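Local coordinates for rhodanese domain-containing protein (Thermoplasma volcanium GSS1, PDB 3GK5) that is of unknown function but has a rhodanese-like domain, a fold that in related enzymes often serves sulfur transfer, at residues K16-L21 with D55-V60. Numbering follows the deposited sequence.
Sequences KAYTVL and DKKYAV
Lys57 and Tyr18 run side by side, pointing the same way, where two parallel strands come together. With chi1 at 178°, Lys57 swings CG away from its own N and lays it 3.4 Å from CE2 of Tyr18; bends further along the chain then bring NZ back to the phenol, where it donates a hydrogen bond of 2.9 Å to Tyr18 OH. On its other flank Tyr18 rests CD2 3.8 Å from CB of Ala59. A leucine in place of Tyr18 would probably leave the Lys57 ammonium without its phenol acceptor and its aliphatic chain free to shift. The backbones pair in parallel register: Thr19 N donates to Lys57 O at 3.0 Å, Ala59 N returns a weak bond to Thr19 O, and Leu21 N closes on Ala59 O at 2.8 Å. Thr19 and Tyr58 share the sheet face turned away from Ala59. There the methyl CG2 of Thr19 lies 3.6 Å from CE2 of Tyr58, while Thr19 O meets the edge of that ring at CD2; the Tyr58 hydroxyl is hydrogen-bonded to the backbone N of Glu53. The pair forms the middle of the parallel rhodanese sheet; strand 19-22 is flanked on its far side by 38-39, and strand 58-61 by 82-85. Leu11 of helix 8-13 covers Tyr18 and Ala59, and helix 66-76 packs against Val60 on the other face.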
ATOM      1  N   LYS A  16      12.063  -0.387  -5.292  1.00 28.56           N
ATOM      2  CA  LYS A  16      12.002  -1.110  -6.559  1.00 23.62           C
ATOM      3  C   LYS A  16      11.616  -2.574  -6.352  1.00 22.55           C
ATOM      4  O   LYS A  16      11.142  -3.241  -7.274  1.00 22.18           O
ATOM      5  CB  LYS A  16      13.351  -1.017  -7.291  1.00 22.91           C
ATOM      6  CG  LYS A  16      13.740   0.392  -7.733  1.00 26.39           C
ATOM      7  CD  LYS A  16      15.159   0.412  -8.303  1.00 44.38           C
ATOM      8  CE  LYS A  16      15.638   1.819  -8.661  1.00 50.65           C
ATOM      9  NZ  LYS A  16      17.085   1.835  -9.072  1.00 46.80           N
ATOM     10  N   ALA A  17      11.820  -3.079  -5.143  1.00 15.25           N
ATOM     11  CA  ALA A  17      11.472  -4.464  -4.860  1.00 17.40           C
ATOM     12  C   ALA A  17       9.976  -4.632  -4.558  1.00 20.86           C
ATOM     13  O   ALA A  17       9.450  -5.747  -4.600  1.00 22.79           O
ATOM     14  CB  ALA A  17      12.304  -4.988  -3.699  1.00 19.70           C
ATOM     15  N   TYR A  18       9.294  -3.532  -4.256  1.00 19.62           N
ATOM     16  CA  TYR A  18       7.869  -3.594  -3.952  1.00 27.89           C
ATOM     17  C   TYR A  18       7.024  -2.895  -4.987  1.00 24.00           C
ATOM     18  O   TYR A  18       7.524  -2.140  -5.820  1.00 29.49           O
ATOM     19  CB  TYR A  18       7.549  -2.954  -2.598  1.00 18.36           C
ATOM     20  CG  TYR A  18       8.150  -3.653  -1.408  1.00 28.05           C
ATOM     21  CD1 TYR A  18       9.480  -3.437  -1.047  1.00 13.05           C
ATOM     22  CD2 TYR A  18       7.384  -4.531  -0.633  1.00 23.89           C
ATOM     23  CE1 TYR A  18      10.030  -4.078   0.056  1.00 29.81           C
ATOM     24  CE2 TYR A  18       7.922  -5.177   0.472  1.00 25.46           C
ATOM     25  CZ  TYR A  18       9.247  -4.948   0.811  1.00 32.54           C
ATOM     26  OH  TYR A  18       9.791  -5.605   1.888  1.00 29.99           O
ATOM     27  N   THR A  19       5.727  -3.161  -4.901  1.00 22.72           N
ATOM     28  CA  THR A  19       4.720  -2.569  -5.762  1.00 21.84           C
ATOM     29  C   THR A  19       3.688  -2.046  -4.784  1.00 17.17           C
ATOM     30  O   THR A  19       2.862  -2.794  -4.298  1.00 15.79           O
ATOM     31  CB  THR A  19       4.049  -3.612  -6.654  1.00 29.93           C
ATOM     32  OG1 THR A  19       5.002  -4.133  -7.588  1.00 33.81           O
ATOM     33  CG2 THR A  19       2.874  -2.984  -7.404  1.00 31.87           C
ATOM     34  N   VAL A  20       3.757  -0.757  -4.490  1.00 26.52           N
ATOM     35  CA  VAL A  20       2.850  -0.133  -3.541  1.00 23.68           C
ATOM     36  C   VAL A  20       1.381  -0.263  -3.926  1.00 26.59           C
ATOM     37  O   VAL A  20       0.994   0.114  -5.033  1.00 27.76           O
ATOM     38  CB  VAL A  20       3.174   1.362  -3.396  1.00 14.01           C
ATOM     39  CG1 VAL A  20       2.280   1.986  -2.361  1.00 23.09           C
ATOM     40  CG2 VAL A  20       4.634   1.541  -3.031  1.00 13.49           C
ATOM     41  N   LEU A  21       0.569  -0.792  -3.011  1.00 21.11           N
ATOM     42  CA  LEU A  21      -0.872  -0.925  -3.247  1.00 22.09           C
ATOM     43  C   LEU A  21      -1.557   0.094  -2.339  1.00 19.74           C
ATOM     44  O   LEU A  21      -1.533  -0.044  -1.113  1.00 18.46           O
ATOM     45  CB  LEU A  21      -1.370  -2.319  -2.872  1.00 13.56           C
ATOM     46  CG  LEU A  21      -2.565  -2.909  -3.629  1.00 22.24           C
ATOM     47  CD1 LEU A  21      -3.231  -3.948  -2.736  1.00 17.91           C
ATOM     48  CD2 LEU A  21      -3.567  -1.848  -4.028  1.00 24.04           C
ATOM     49  N   ASP A  55       3.217 -13.108  -8.481  1.00 34.83           N
ATOM     50  CA  ASP A  55       4.671 -13.026  -8.562  1.00 27.75           C
ATOM     51  C   ASP A  55       5.208 -11.661  -8.150  1.00 32.76           C
ATOM     52  O   ASP A  55       6.309 -11.280  -8.547  1.00 38.63           O
ATOM     53  CB  ASP A  55       5.128 -13.318  -9.988  1.00 31.70           C
ATOM     54  CG  ASP A  55       4.614 -12.297 -10.976  1.00 32.24           C
ATOM     55  OD1 ASP A  55       3.381 -12.160 -11.105  1.00 33.92           O
ATOM     56  OD2 ASP A  55       5.440 -11.629 -11.626  1.00 45.64           O
ATOM     57  N   LYS A  56       4.435 -10.923  -7.364  1.00 28.72           N
ATOM     58  CA  LYS A  56       4.881  -9.618  -6.912  1.00 30.10           C
ATOM     59  C   LYS A  56       4.862  -9.506  -5.409  1.00 30.19           C
ATOM     60  O   LYS A  56       4.155 -10.247  -4.730  1.00 26.48           O
ATOM     61  CB  LYS A  56       4.018  -8.510  -7.508  1.00 26.65           C
ATOM     62  CG  LYS A  56       4.302  -8.248  -8.959  1.00 37.55           C
ATOM     63  CD  LYS A  56       3.340  -7.235  -9.507  1.00 51.90           C
ATOM     64  CE  LYS A  56       3.470  -7.118 -11.009  1.00 54.36           C
ATOM     65  NZ  LYS A  56       2.270  -6.425 -11.560  1.00 58.32           N
ATOM     66  N   LYS A  57       5.666  -8.576  -4.904  1.00 33.12           N
ATOM     67  CA  LYS A  57       5.774  -8.298  -3.476  1.00 26.21           C
ATOM     68  C   LYS A  57       5.068  -6.963  -3.267  1.00 20.64           C
ATOM     69  O   LYS A  57       5.589  -5.915  -3.637  1.00 21.66           O
ATOM     70  CB  LYS A  57       7.248  -8.179  -3.089  1.00 26.51           C
ATOM     71  CG  LYS A  57       7.519  -7.839  -1.632  1.00 40.38           C
ATOM     72  CD  LYS A  57       7.394  -9.059  -0.741  1.00 42.12           C
ATOM     73  CE  LYS A  57       8.532  -9.132   0.288  1.00 46.09           C
ATOM     74  NZ  LYS A  57       8.429  -8.110   1.379  1.00 37.64           N
ATOM     75  N   TYR A  58       3.881  -7.001  -2.678  1.00 19.27           N
ATOM     76  CA  TYR A  58       3.120  -5.780  -2.461  1.00 22.53           C
ATOM     77  C   TYR A  58       3.301  -5.128  -1.097  1.00 26.12           C
ATOM     78  O   TYR A  58       3.475  -5.803  -0.081  1.00 33.43           O
ATOM     79  CB  TYR A  58       1.627  -6.042  -2.682  1.00 17.57           C
ATOM     80  CG  TYR A  58       1.255  -6.385  -4.109  1.00 23.89           C
ATOM     81  CD1 TYR A  58       1.071  -7.713  -4.512  1.00 20.83           C
ATOM     82  CD2 TYR A  58       1.065  -5.378  -5.053  1.00 17.46           C
ATOM     83  CE1 TYR A  58       0.701  -8.022  -5.821  1.00 26.01           C
ATOM     84  CE2 TYR A  58       0.697  -5.674  -6.358  1.00 21.96           C
ATOM     85  CZ  TYR A  58       0.517  -6.988  -6.737  1.00 26.08           C
ATOM     86  OH  TYR A  58       0.158  -7.260  -8.033  1.00 31.25           O
ATOM     87  N   ALA A  59       3.256  -3.802  -1.100  1.00 18.26           N
ATOM     88  CA  ALA A  59       3.361  -3.006   0.114  1.00 22.13           C
ATOM     89  C   ALA A  59       2.029  -2.252   0.208  1.00 17.87           C
ATOM     90  O   ALA A  59       1.782  -1.304  -0.545  1.00 24.12           O
ATOM     91  CB  ALA A  59       4.546  -2.023   0.009  1.00 13.36           C
ATOM     92  N   VAL A  60       1.166  -2.687   1.120  1.00 16.24           N
ATOM     93  CA  VAL A  60      -0.153  -2.078   1.270  1.00 10.62           C
ATOM     94  C   VAL A  60      -0.100  -0.848   2.138  1.00  9.92           C
ATOM     95  O   VAL A  60       0.266  -0.909   3.311  1.00 20.70           O
ATOM     96  CB  VAL A  60      -1.163  -3.050   1.889  1.00 11.48           C
ATOM     97  CG1 VAL A  60      -2.567  -2.520   1.684  1.00 13.54           C
ATOM     98  CG2 VAL A  60      -1.001  -4.415   1.285  1.00  5.41           C
TER